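Local structure of xylulokinase (Brucella ovis, 5VM1) at residues G37-S42 / S49-A54; I81-Q86 / Y164-L169; R98-C103 / A153-V158; T183-T188 / T201-G206. The protein probably catalyses the ATP-dependent phosphorylation of D-xylulose to D-xylulose 5-phosphate, as a member of the FGGY family of carbohydrate kinases. One frame throughout, in Å; residues are numbered along the deposited sequence.

Interaction 1 (G37-S42 / S49-A54); sequences GELDVS and SEQDPA
Ser42 and Glu50 face each other as an antiparallel hydrogen-bonded pair, with Ser42 N donating to Glu50 O at 2.9 Å and Glu50 N to Ser42 O at 2.8 Å. The pairing is a single bridge with 5.0 Å between the CA atoms of Ser42 and Glu50. The end-to-end directions of 39-42 and 49-51 lie 130° apart, so the backbones diverge, and the CA atoms of Val41 and Gln51 are already separated by 5.6 Å. There the side chain of Gln51 takes over from the main chain. Extended beyond CG, it carries NE2 to Asp40 O at 3.1 Å, a bent bond (138° at the hydrogen) whose donor stands above the carbonyl plane instead of on a lone pair. NE2 also bonds Thr17 O, while OE1 bonds Trp56 NE1 and Gln86 NE2; partners at both ends fix the rotation of the amide. This is the passage by which the beta-beta-beta-alpha start of the actin-like ATPase fold leaves edge strand 31-38 and enters helix 53-70. Val41 straddles the two polar groups: CG1, anti to the backbone N (chi1 173°), rests 3.5 Å from Ser49 OG, and CG2 lies 3.7 Å from Gln51 NE2. Leu39 crosses the Gln51 side chain at about a right angle and continues onto Gln55, Trp56 and Ala59 of the helix. Ser49 OG is hydrogen-bonded to Asn107 OD1, and Glu50 OE2 forms salt bridges with Arg101 and Arg110.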
loop_
_atom_site.group_PDB
_atom_site.type_symbol
_atom_site.label_atom_id
_atom_site.label_comp_id
_atom_site.label_asym_id
_atom_site.label_seq_id
_atom_site.Cartn_x
_atom_site.Cartn_y
_atom_site.Cartn_z
ATOM N N GLY A 37 -5.624 -14.453 -11.402
ATOM C CA GLY A 37 -6.431 -14.047 -12.532
ATOM C C GLY A 37 -5.946 -12.699 -13.007
ATOM O O GLY A 37 -5.833 -11.775 -12.200
ATOM N N GLU A 38 -5.613 -12.584 -14.290
ATOM C CA GLU A 38 -4.974 -11.382 -14.808
ATOM C C GLU A 38 -5.954 -10.226 -14.960
ATOM O O GLU A 38 -7.159 -10.415 -15.148
ATOM C CB GLU A 38 -4.336 -11.644 -16.161
ATOM C CG GLU A 38 -3.122 -12.513 -16.101
ATOM C CD GLU A 38 -2.385 -12.492 -17.411
ATOM O OE1 GLU A 38 -1.150 -12.649 -17.393
ATOM O OE2 GLU A 38 -3.039 -12.299 -18.461
ATOM N N LEU A 39 -5.418 -9.014 -14.840
ATOM C CA LEU A 39 -6.179 -7.787 -15.014
ATOM C C LEU A 39 -5.402 -6.845 -15.915
ATOM O O LEU A 39 -4.170 -6.792 -15.873
ATOM C CB LEU A 39 -6.445 -7.082 -13.690
ATOM C CG LEU A 39 -7.600 -7.594 -12.860
ATOM C CD1 LEU A 39 -7.587 -6.890 -11.505
ATOM C CD2 LEU A 39 -8.904 -7.411 -13.629
ATOM N N ASP A 40 -6.140 -6.066 -16.688
ATOM C CA ASP A 40 -5.577 -5.055 -17.560
ATOM C C ASP A 40 -5.926 -3.697 -16.985
ATOM O O ASP A 40 -6.810 -3.576 -16.133
ATOM C CB ASP A 40 -6.116 -5.180 -18.983
ATOM C CG ASP A 40 -5.211 -5.961 -19.857
ATOM O OD1 ASP A 40 -4.003 -5.941 -19.567
ATOM O OD2 ASP A 40 -5.695 -6.585 -20.827
ATOM N N VAL A 41 -5.204 -2.677 -17.439
ATOM C CA VAL A 41 -5.459 -1.299 -17.045
ATOM C C VAL A 41 -5.746 -0.511 -18.312
ATOM O O VAL A 41 -5.064 -0.691 -19.327
ATOM C CB VAL A 41 -4.264 -0.719 -16.263
ATOM C CG1 VAL A 41 -4.440 0.767 -15.998
ATOM C CG2 VAL A 41 -4.068 -1.489 -14.967
ATOM N N SER A 42 -6.785 0.314 -18.286
ATOM C CA SER A 42 -7.111 1.141 -19.440
ATOM C C SER A 42 -6.684 2.576 -19.148
ATOM O O SER A 42 -6.934 3.096 -18.061
ATOM C CB SER A 42 -8.596 1.035 -19.777
ATOM O OG SER A 42 -9.135 2.294 -20.105
ATOM N N SER A 49 -6.384 6.213 -15.535
ATOM C CA SER A 49 -6.100 4.832 -15.150
ATOM C C SER A 49 -7.416 4.210 -14.689
ATOM O O SER A 49 -7.913 4.550 -13.614
ATOM C CB SER A 49 -5.054 4.811 -14.048
ATOM O OG SER A 49 -4.456 3.534 -13.902
ATOM N N GLU A 50 -7.991 3.329 -15.501
ATOM C CA GLU A 50 -9.319 2.796 -15.249
ATOM C C GLU A 50 -9.321 1.278 -15.350
ATOM O O GLU A 50 -8.402 0.658 -15.903
ATOM C CB GLU A 50 -10.355 3.357 -16.229
ATOM C CG GLU A 50 -10.321 4.842 -16.332
ATOM C CD GLU A 50 -11.398 5.388 -17.220
ATOM O OE1 GLU A 50 -11.544 4.936 -18.377
ATOM O OE2 GLU A 50 -12.133 6.256 -16.726
ATOM N N GLN A 51 -10.403 0.688 -14.841
ATOM C CA GLN A 51 -10.637 -0.747 -14.892
ATOM C C GLN A 51 -12.139 -0.972 -14.899
ATOM O O GLN A 51 -12.882 -0.219 -14.265
ATOM C CB GLN A 51 -9.984 -1.477 -13.717
ATOM C CG GLN A 51 -8.633 -1.982 -14.034
ATOM C CD GLN A 51 -7.967 -2.643 -12.871
ATOM O OE1 GLN A 51 -8.533 -2.734 -11.793
ATOM N NE2 GLN A 51 -6.757 -3.148 -13.090
ATOM N N ASP A 52 -12.583 -1.952 -15.683
ATOM C CA ASP A 52 -13.980 -2.368 -15.650
ATOM C C ASP A 52 -14.193 -3.241 -14.419
ATOM O O ASP A 52 -13.515 -4.265 -14.281
ATOM C CB ASP A 52 -14.355 -3.145 -16.918
ATOM N N PRO A 53 -15.081 -2.875 -13.487
ATOM C CA PRO A 53 -15.293 -3.766 -12.333
ATOM C C PRO A 53 -15.744 -5.165 -12.737
ATOM O O PRO A 53 -15.509 -6.113 -11.978
ATOM C CB PRO A 53 -16.354 -3.032 -11.507
ATOM C CG PRO A 53 -16.154 -1.606 -11.859
ATOM C CD PRO A 53 -15.798 -1.598 -13.325
ATOM N N ALA A 54 -16.310 -5.344 -13.941
ATOM C CA ALA A 54 -16.607 -6.702 -14.385
ATOM C C ALA A 54 -15.340 -7.516 -14.551
ATOM O O ALA A 54 -15.339 -8.713 -14.267
ATOM C CB ALA A 54 -17.391 -6.700 -15.696
#

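Interaction 2 (I81-Q86 / Y164-L169); sequences IGLSGQ and YLRLWL
Both methyls of Leu83, on strand 78-85, touch helix 161-170. CD1 lies against Arg166 CB at 3.5 Å, while CD2 meets Leu169 CD1 at 3.8 Å. Leu83 and Leu169 reach toward each other tip to tip and share one conformation, CG anti to the carbonyl carbon with an extended chi2; in Leu83 (chi1 -57°) this projects the isopropyl group out from the strand and spreads its methyls over the helix. Arg166 is met differently. Only the base of its chain serves the apolar contact, the two side chains crossing at a slant with CB at the point of touch. CG stands anti to the backbone N, and bends at chi2 (-145°) and chi3 (-50°) lead the guanidinium past Leu83 to polar partners. There NH2 bonds Ala238 O, NH1 bonds Gly239 O and pairs with Asp163, and NE bonds Ile174 O, so a buried charge is held by several oxygens. The helical bond from Leu169 N to Leu165 O, 2.9 Å long, sets these two residues one turn apart, both with CB directed at the strand, though of the two only Leu169 makes contact. Leu83 and Leu169 each also touch Leu13 of strand 9-15. Ser84 points to the other face of the strand, where its OG bonds Asp14, predicted to be important for activity, and its side chain packs on helix 243-251. Helix 161-170 thus covers one face of the central sheet at strands 9-15 and 78-85, with Arg166 reaching strand 236-242 and helix 243-251 lying across the opposite face.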
loop_
_atom_site.group_PDB
_atom_site.type_symbol
_atom_site.label_atom_id
_atom_site.label_comp_id
_atom_site.label_asym_id
_atom_site.label_seq_id
_atom_site.Cartn_x
_atom_site.Cartn_y
_atom_site.Cartn_z
ATOM N N ILE A 81 -13.767 -15.962 4.613
ATOM C CA ILE A 81 -13.106 -15.342 3.459
ATOM C C ILE A 81 -12.660 -13.930 3.841
ATOM O O ILE A 81 -13.442 -13.161 4.403
ATOM C CB ILE A 81 -14.045 -15.306 2.229
ATOM C CG1 ILE A 81 -14.283 -16.723 1.709
ATOM C CG2 ILE A 81 -13.485 -14.414 1.125
ATOM C CD1 ILE A 81 -15.308 -16.827 0.612
ATOM N N GLY A 82 -11.415 -13.592 3.553
ATOM C CA GLY A 82 -10.902 -12.242 3.775
ATOM C C GLY A 82 -10.524 -11.568 2.472
ATOM O O GLY A 82 -10.008 -12.215 1.564
ATOM N N LEU A 83 -10.779 -10.268 2.393
ATOM C CA LEU A 83 -10.559 -9.476 1.187
ATOM C C LEU A 83 -9.429 -8.453 1.352
ATOM O O LEU A 83 -9.243 -7.856 2.416
ATOM C CB LEU A 83 -11.837 -8.727 0.766
ATOM C CG LEU A 83 -13.059 -9.570 0.511
ATOM C CD1 LEU A 83 -14.228 -8.738 0.001
ATOM C CD2 LEU A 83 -12.690 -10.614 -0.467
ATOM N N SER A 84 -8.720 -8.211 0.248
ATOM C CA SER A 84 -7.709 -7.169 0.150
ATOM C C SER A 84 -7.854 -6.480 -1.195
ATOM O O SER A 84 -8.260 -7.100 -2.183
ATOM C CB SER A 84 -6.297 -7.718 0.259
ATOM O OG SER A 84 -5.367 -6.698 -0.032
ATOM N N GLY A 85 -7.551 -5.191 -1.225
ATOM C CA GLY A 85 -7.690 -4.451 -2.465
ATOM C C GLY A 85 -6.743 -3.284 -2.619
ATOM O O GLY A 85 -6.317 -2.660 -1.641
ATOM N N GLN A 86 -6.453 -2.971 -3.884
ATOM C CA GLN A 86 -5.885 -1.690 -4.248
ATOM C C GLN A 86 -6.790 -0.597 -3.731
ATOM O O GLN A 86 -7.998 -0.632 -3.966
ATOM C CB GLN A 86 -5.786 -1.606 -5.764
ATOM C CG GLN A 86 -6.972 -2.282 -6.464
ATOM C CD GLN A 86 -7.154 -1.876 -7.927
ATOM O OE1 GLN A 86 -7.010 -0.712 -8.306
ATOM N NE2 GLN A 86 -7.418 -2.865 -8.765
ATOM N N TYR A 164 -16.486 -3.531 -3.839
ATOM C CA TYR A 164 -17.341 -3.977 -4.940
ATOM C C TYR A 164 -17.293 -5.490 -5.071
ATOM O O TYR A 164 -18.274 -6.132 -5.481
ATOM C CB TYR A 164 -16.930 -3.353 -6.279
ATOM C CG TYR A 164 -17.860 -3.766 -7.411
ATOM C CD1 TYR A 164 -19.058 -3.084 -7.637
ATOM C CD2 TYR A 164 -17.565 -4.842 -8.228
ATOM C CE1 TYR A 164 -19.927 -3.460 -8.661
ATOM C CE2 TYR A 164 -18.435 -5.232 -9.272
ATOM C CZ TYR A 164 -19.612 -4.540 -9.477
ATOM O OH TYR A 164 -20.478 -4.911 -10.492
ATOM N N LEU A 165 -16.112 -6.058 -4.862
ATOM C CA LEU A 165 -16.000 -7.500 -4.854
ATOM C C LEU A 165 -16.838 -8.096 -3.718
ATOM O O LEU A 165 -17.496 -9.128 -3.898
ATOM C CB LEU A 165 -14.524 -7.876 -4.775
ATOM C CG LEU A 165 -14.117 -9.264 -5.280
ATOM C CD1 LEU A 165 -14.350 -9.463 -6.776
ATOM C CD2 LEU A 165 -12.671 -9.490 -4.925
ATOM N N ARG A 166 -16.851 -7.439 -2.550
ATOM C CA ARG A 166 -17.672 -7.909 -1.439
ATOM C C ARG A 166 -19.156 -7.807 -1.779
ATOM O O ARG A 166 -19.966 -8.608 -1.287
ATOM C CB ARG A 166 -17.356 -7.128 -0.154
ATOM C CG ARG A 166 -18.184 -7.570 1.084
ATOM C CD ARG A 166 -18.533 -6.413 2.013
ATOM N NE ARG A 166 -17.337 -5.629 2.317
ATOM C CZ ARG A 166 -16.330 -6.030 3.097
ATOM N NH1 ARG A 166 -15.287 -5.224 3.281
ATOM N NH2 ARG A 166 -16.355 -7.213 3.701
ATOM N N LEU A 167 -19.535 -6.793 -2.566
ATOM C CA LEU A 167 -20.925 -6.655 -2.983
ATOM C C LEU A 167 -21.340 -7.839 -3.833
ATOM O O LEU A 167 -22.442 -8.374 -3.672
ATOM C CB LEU A 167 -21.118 -5.366 -3.774
ATOM C CG LEU A 167 -22.511 -5.093 -4.338
ATOM C CD1 LEU A 167 -23.546 -4.929 -3.233
ATOM C CD2 LEU A 167 -22.480 -3.886 -5.247
ATOM N N TRP A 168 -20.454 -8.272 -4.731
ATOM C CA TRP A 168 -20.684 -9.484 -5.508
ATOM C C TRP A 168 -20.715 -10.734 -4.614
ATOM O O TRP A 168 -21.514 -11.645 -4.843
ATOM C CB TRP A 168 -19.621 -9.579 -6.608
ATOM C CG TRP A 168 -19.569 -10.901 -7.292
ATOM C CD1 TRP A 168 -20.547 -11.473 -8.028
ATOM C CD2 TRP A 168 -18.485 -11.853 -7.246
ATOM N NE1 TRP A 168 -20.141 -12.715 -8.468
ATOM C CE2 TRP A 168 -18.881 -12.972 -8.001
ATOM C CE3 TRP A 168 -17.222 -11.858 -6.644
ATOM C CZ2 TRP A 168 -18.060 -14.087 -8.178
ATOM C CZ3 TRP A 168 -16.401 -12.976 -6.827
ATOM C CH2 TRP A 168 -16.824 -14.066 -7.587
ATOM N N LEU A 169 -19.834 -10.806 -3.608
ATOM C CA LEU A 169 -19.734 -11.991 -2.753
ATOM C C LEU A 169 -20.887 -12.086 -1.753
ATOM O O LEU A 169 -21.447 -13.168 -1.546
ATOM C CB LEU A 169 -18.395 -11.958 -2.016
ATOM C CG LEU A 169 -17.124 -12.215 -2.835
ATOM C CD1 LEU A 169 -15.880 -11.978 -1.981
ATOM C CD2 LEU A 169 -17.142 -13.649 -3.350
#

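Interaction 3 (R98-C103 / A153-V158); sequences RVLRPC and ARIRKV
Leu100 meets Arg154 and Ile155 beside a small antiparallel pair of strands, 91-93 with 157-159, on the periphery of the N-terminal FGGY domain and away from the annotated sites. The whole contact is carried by the two methyls of Leu100. CD2 sits over one face of the Arg154 guanidinium, 3.3 Å above its plane and displaced toward the rim, so NH1 (3.3 Å) and CZ (3.5 Å) are nearer to it than NE or NH2. A bend at chi3 (-92°) folds the arginine back over this methyl, which also lies 3.7 Å from Arg154 CB. Leu100 CD1 points to the backbone instead, 3.8 Å from Arg154 O, and touches Ile155 CG1 at 3.9 Å; Ile155 goes on to pack against Leu92 and Leu141. Near the solvent-facing end, Arg98 NH1 and Arg154 NH1 come within 4.6 Å of each other. The likeness of charge is probably offset by the acids that Arg98 engages, Asp94 and Glu96. The loop 98-103 is tied to the strand pair at Leu100, whose backbone bonds Leu92. Just past Ile155, Arg156 and Lys157 both sit opposite Leu93 and bond its backbone, the arrangement of a classic beta bulge in an antiparallel strand pair.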
loop_
_atom_site.group_PDB
_atom_site.type_symbol
_atom_site.label_atom_id
_atom_site.label_comp_id
_atom_site.label_asym_id
_atom_site.label_seq_id
_atom_site.Cartn_x
_atom_site.Cartn_y
_atom_site.Cartn_z
ATOM N N ARG A 98 -25.705 -0.960 -10.809
ATOM C CA ARG A 98 -24.982 -0.993 -12.077
ATOM C C ARG A 98 -23.791 -0.028 -12.054
ATOM O O ARG A 98 -23.860 1.069 -11.479
ATOM C CB ARG A 98 -25.910 -0.634 -13.242
ATOM C CG ARG A 98 -26.867 -1.728 -13.632
ATOM C CD ARG A 98 -27.603 -1.391 -14.914
ATOM N NE ARG A 98 -28.991 -0.986 -14.675
ATOM C CZ ARG A 98 -29.457 0.250 -14.852
ATOM N NH1 ARG A 98 -28.649 1.213 -15.281
ATOM N NH2 ARG A 98 -30.731 0.521 -14.613
ATOM N N VAL A 99 -22.709 -0.426 -12.723
ATOM C CA VAL A 99 -21.490 0.368 -12.735
ATOM C C VAL A 99 -21.698 1.514 -13.703
ATOM O O VAL A 99 -21.955 1.290 -14.887
ATOM C CB VAL A 99 -20.272 -0.470 -13.138
ATOM C CG1 VAL A 99 -19.061 0.428 -13.306
ATOM C CG2 VAL A 99 -19.985 -1.516 -12.070
ATOM N N LEU A 100 -21.601 2.739 -13.195
ATOM C CA LEU A 100 -21.902 3.897 -14.014
ATOM C C LEU A 100 -20.742 4.236 -14.940
ATOM O O LEU A 100 -20.945 4.735 -16.056
ATOM C CB LEU A 100 -22.227 5.083 -13.119
ATOM C CG LEU A 100 -23.590 5.060 -12.437
ATOM C CD1 LEU A 100 -23.548 5.913 -11.189
ATOM C CD2 LEU A 100 -24.634 5.554 -13.379
ATOM N N ARG A 101 -19.525 4.001 -14.491
ATOM C CA ARG A 101 -18.346 4.300 -15.284
ATOM C C ARG A 101 -17.219 3.435 -14.759
ATOM O O ARG A 101 -17.292 2.953 -13.616
ATOM C CB ARG A 101 -17.984 5.787 -15.182
ATOM C CG ARG A 101 -17.390 6.112 -13.846
ATOM C CD ARG A 101 -16.819 7.472 -13.810
ATOM N NE ARG A 101 -16.237 7.939 -15.065
ATOM C CZ ARG A 101 -15.141 7.474 -15.660
ATOM N NH1 ARG A 101 -14.448 6.452 -15.176
ATOM N NH2 ARG A 101 -14.735 8.065 -16.765
ATOM N N PRO A 102 -16.189 3.185 -15.563
ATOM C CA PRO A 102 -15.070 2.389 -15.054
ATOM C C PRO A 102 -14.488 2.992 -13.781
ATOM O O PRO A 102 -14.533 4.206 -13.551
ATOM C CB PRO A 102 -14.060 2.390 -16.215
ATOM C CG PRO A 102 -14.641 3.259 -17.256
ATOM C CD PRO A 102 -16.093 3.395 -17.009
ATOM N N CYS A 103 -13.963 2.111 -12.934
ATOM C CA CYS A 103 -13.328 2.537 -11.696
ATOM C C CYS A 103 -12.083 3.397 -11.968
ATOM O O CYS A 103 -11.234 3.064 -12.803
ATOM C CB CYS A 103 -12.968 1.302 -10.874
ATOM S SG CYS A 103 -12.109 1.697 -9.322
ATOM N N ALA A 153 -25.245 12.429 -11.233
ATOM C CA ALA A 153 -26.630 12.518 -10.777
ATOM C C ALA A 153 -27.218 11.165 -10.432
ATOM O O ALA A 153 -28.143 11.104 -9.621
ATOM C CB ALA A 153 -27.492 13.182 -11.851
ATOM N N ARG A 154 -26.686 10.088 -11.011
ATOM C CA ARG A 154 -27.194 8.733 -10.835
ATOM C C ARG A 154 -26.439 7.941 -9.778
ATOM O O ARG A 154 -26.797 6.786 -9.532
ATOM C CB ARG A 154 -27.147 7.966 -12.161
ATOM C CG ARG A 154 -27.976 8.593 -13.252
ATOM C CD ARG A 154 -28.168 7.600 -14.363
ATOM N NE ARG A 154 -27.142 7.721 -15.391
ATOM C CZ ARG A 154 -26.592 6.691 -16.029
ATOM N NH1 ARG A 154 -26.956 5.445 -15.724
ATOM N NH2 ARG A 154 -25.669 6.913 -16.960
ATOM N N ILE A 155 -25.452 8.548 -9.114
ATOM C CA ILE A 155 -24.669 7.850 -8.102
ATOM C C ILE A 155 -25.533 7.539 -6.878
ATOM O O ILE A 155 -26.022 8.433 -6.178
ATOM C CB ILE A 155 -23.452 8.676 -7.692
ATOM C CG1 ILE A 155 -22.475 8.823 -8.851
ATOM C CG2 ILE A 155 -22.799 8.066 -6.467
ATOM C CD1 ILE A 155 -21.324 9.681 -8.498
ATOM N N ARG A 156 -25.653 6.257 -6.557
ATOM C CA ARG A 156 -26.314 5.859 -5.333
ATOM C C ARG A 156 -25.361 5.221 -4.328
ATOM O O ARG A 156 -25.707 5.111 -3.148
ATOM C CB ARG A 156 -27.498 4.922 -5.653
ATOM C CG ARG A 156 -28.813 5.696 -5.982
ATOM C CD ARG A 156 -29.259 6.660 -4.829
ATOM N NE ARG A 156 -28.968 6.068 -3.511
ATOM C CZ ARG A 156 -28.736 6.744 -2.381
ATOM N NH1 ARG A 156 -28.767 8.076 -2.365
ATOM N NH2 ARG A 156 -28.456 6.083 -1.261
ATOM N N LYS A 157 -24.175 4.805 -4.763
ATOM C CA LYS A 157 -23.168 4.253 -3.872
ATOM C C LYS A 157 -21.776 4.498 -4.476
ATOM O O LYS A 157 -21.599 4.402 -5.695
ATOM C CB LYS A 157 -23.457 2.761 -3.661
ATOM C CG LYS A 157 -22.823 2.140 -2.443
ATOM C CD LYS A 157 -23.504 2.619 -1.182
ATOM C CE LYS A 157 -25.039 2.546 -1.276
ATOM N NZ LYS A 157 -25.663 2.632 0.073
ATOM N N VAL A 158 -20.792 4.800 -3.628
ATOM C CA VAL A 158 -19.386 4.888 -4.034
ATOM C C VAL A 158 -18.627 3.818 -3.270
ATOM O O VAL A 158 -18.538 3.871 -2.036
ATOM C CB VAL A 158 -18.751 6.266 -3.756
ATOM C CG1 VAL A 158 -17.244 6.227 -4.103
ATOM C CG2 VAL A 158 -19.484 7.407 -4.524
#

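Interaction 4 (T183-T188 / T201-G206); sequences TSWLDT and TGLGEG
Trp185 and Thr201 are joined by the one hydrogen bond between these segments, from indole NE1 to Thr201 OG1 at 3.0 Å. The bond is bent, 143° at the hydrogen, with the hydroxyl at the indole edge and 23° out of the ring plane. Thr201 places OG1 between its backbone N and carbonyl carbon (chi1 71°), a rotamer from which the same oxygen also bonds Leu198 O one turn back in helix 195-200. With that carbonyl able only to accept, the hydroxyl accepts the indole N-H bond and donates its own hydrogen to Leu198 O. A second polar bond holds the tryptophan from within its own segment: Thr183 OG1 accepts from Trp185 N at 2.9 Å, which makes an ST turn, and it also bonds Ser180 O. Both segments are therefore shaped by short local motifs, since Gly202, with its positive phi, closes helix 195-200 in a Schellman motif and turns the chain so that Leu203 follows Thr201 onto the indole. In the apolar part of the contact Leu203 meets the benzene portion of the ring, CD1 coming in obliquely, 3.6 Å from CZ2 and 3.9 Å from CH2 of Trp185; at the pyrrole end Thr201 CG2 lies 3.6 Å from Trp185 NE1. Over one face of the ring, toward the rim, stands Thr183 O at 4.1 Å from the plane. Trp193, Leu198 and Met208 also pack on the tryptophan, and Leu141 of helix 137-147 touches both Trp185 and Leu203.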
loop_
_atom_site.group_PDB
_atom_site.type_symbol
_atom_site.label_atom_id
_atom_site.label_comp_id
_atom_site.label_asym_id
_atom_site.label_seq_id
_atom_site.Cartn_x
_atom_site.Cartn_y
_atom_site.Cartn_z
ATOM N N THR A 183 -10.170 7.388 1.429
ATOM C CA THR A 183 -11.124 8.052 0.554
ATOM C C THR A 183 -11.054 9.556 0.657
ATOM O O THR A 183 -11.486 10.247 -0.272
ATOM C CB THR A 183 -12.558 7.627 0.898
ATOM O OG1 THR A 183 -12.878 8.104 2.208
ATOM C CG2 THR A 183 -12.700 6.124 0.879
ATOM N N SER A 184 -10.459 10.056 1.737
ATOM C CA SER A 184 -10.485 11.453 2.149
ATOM C C SER A 184 -11.882 11.913 2.536
ATOM O O SER A 184 -12.148 13.105 2.579
ATOM C CB SER A 184 -9.890 12.353 1.073
ATOM O OG SER A 184 -8.516 12.055 0.944
ATOM N N TRP A 185 -12.781 10.973 2.832
ATOM C CA TRP A 185 -14.070 11.259 3.443
ATOM C C TRP A 185 -14.180 10.813 4.899
ATOM O O TRP A 185 -15.194 11.118 5.545
ATOM C CB TRP A 185 -15.199 10.595 2.648
ATOM C CG TRP A 185 -15.466 11.160 1.303
ATOM C CD1 TRP A 185 -15.673 12.472 0.984
ATOM C CD2 TRP A 185 -15.643 10.420 0.101
ATOM N NE1 TRP A 185 -15.947 12.596 -0.364
ATOM C CE2 TRP A 185 -15.940 11.349 -0.927
ATOM C CE3 TRP A 185 -15.567 9.066 -0.214
ATOM C CZ2 TRP A 185 -16.146 10.963 -2.246
ATOM C CZ3 TRP A 185 -15.776 8.678 -1.535
ATOM C CH2 TRP A 185 -16.052 9.626 -2.534
ATOM N N LEU A 186 -13.191 10.081 5.417
ATOM C CA LEU A 186 -13.229 9.506 6.760
ATOM C C LEU A 186 -12.631 10.446 7.818
ATOM O O LEU A 186 -11.627 11.121 7.575
ATOM C CB LEU A 186 -12.469 8.179 6.776
ATOM C CG LEU A 186 -12.769 7.269 7.971
ATOM C CD1 LEU A 186 -13.983 6.358 7.683
ATOM C CD2 LEU A 186 -11.559 6.467 8.329
ATOM N N ASP A 187 -13.273 10.513 8.988
ATOM C CA ASP A 187 -12.635 11.096 10.171
ATOM C C ASP A 187 -11.714 10.004 10.728
ATOM O O ASP A 187 -12.127 9.145 11.506
ATOM C CB ASP A 187 -13.673 11.572 11.193
ATOM C CG ASP A 187 -13.055 12.389 12.351
ATOM O OD1 ASP A 187 -11.916 12.110 12.763
ATOM O OD2 ASP A 187 -13.717 13.313 12.873
ATOM N N THR A 188 -10.447 10.022 10.301
ATOM C CA THR A 188 -9.543 8.912 10.608
ATOM C C THR A 188 -9.408 8.683 12.109
ATOM O O THR A 188 -9.400 7.537 12.563
ATOM C CB THR A 188 -8.174 9.178 9.994
ATOM O OG1 THR A 188 -8.356 9.584 8.648
ATOM C CG2 THR A 188 -7.317 7.929 10.019
ATOM N N THR A 201 -18.031 17.466 -1.394
ATOM C CA THR A 201 -17.816 16.832 -2.680
ATOM C C THR A 201 -19.127 16.442 -3.335
ATOM O O THR A 201 -19.113 15.826 -4.407
ATOM C CB THR A 201 -16.914 15.609 -2.525
ATOM O OG1 THR A 201 -17.623 14.558 -1.860
ATOM C CG2 THR A 201 -15.712 15.996 -1.652
ATOM N N GLY A 202 -20.252 16.768 -2.701
ATOM C CA GLY A 202 -21.557 16.614 -3.297
ATOM C C GLY A 202 -22.251 15.318 -2.991
ATOM O O GLY A 202 -23.137 14.918 -3.755
ATOM N N LEU A 203 -21.892 14.651 -1.898
ATOM C CA LEU A 203 -22.463 13.361 -1.571
ATOM C C LEU A 203 -22.930 13.365 -0.122
ATOM O O LEU A 203 -22.632 14.270 0.665
ATOM C CB LEU A 203 -21.455 12.229 -1.787
ATOM C CG LEU A 203 -20.779 12.018 -3.137
ATOM C CD1 LEU A 203 -19.636 11.036 -2.942
ATOM C CD2 LEU A 203 -21.763 11.525 -4.164
ATOM N N GLY A 204 -23.670 12.317 0.236
ATOM C CA GLY A 204 -24.153 12.138 1.580
ATOM C C GLY A 204 -23.670 10.796 2.085
ATOM O O GLY A 204 -23.126 9.995 1.327
ATOM N N GLU A 205 -23.860 10.566 3.387
ATOM C CA GLU A 205 -23.375 9.328 3.994
ATOM C C GLU A 205 -24.130 8.100 3.500
ATOM O O GLU A 205 -23.566 6.998 3.477
ATOM C CB GLU A 205 -23.451 9.455 5.511
ATOM C CG GLU A 205 -22.851 8.314 6.280
ATOM C CD GLU A 205 -22.574 8.719 7.706
ATOM O OE1 GLU A 205 -22.128 7.861 8.503
ATOM O OE2 GLU A 205 -22.826 9.904 8.023
ATOM N N GLY A 206 -25.384 8.270 3.067
ATOM C CA GLY A 206 -26.165 7.177 2.524
ATOM C C GLY A 206 -25.649 6.631 1.214
ATOM O O GLY A 206 -26.127 5.582 0.772
#

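Overall arrangement
From the N terminus, interaction 1 closes the six-residue loop 43-48, after strand 31-38 and just ahead of strand 50-51 and helix 53-70. Interaction 2 opens next, on strand 78-85, and closes 78 residues later on helix 161-170; interaction 3 is nested inside that loop. Interaction 4 follows in series, closing a small loop around strand 192-193 and helix 195-200. All four lie in the N-terminal FGGY domain. A probable hydrogen bond, Gln51 to Gln86, joins interaction 1 to interaction 2, and the salt bridge Glu50 to Arg101 joins it to interaction 3. Tyr164 packs on Pro53 and Val99. Val158 against Trp185 and Lys157 NZ to Gly206 O join interaction 3 to interaction 4.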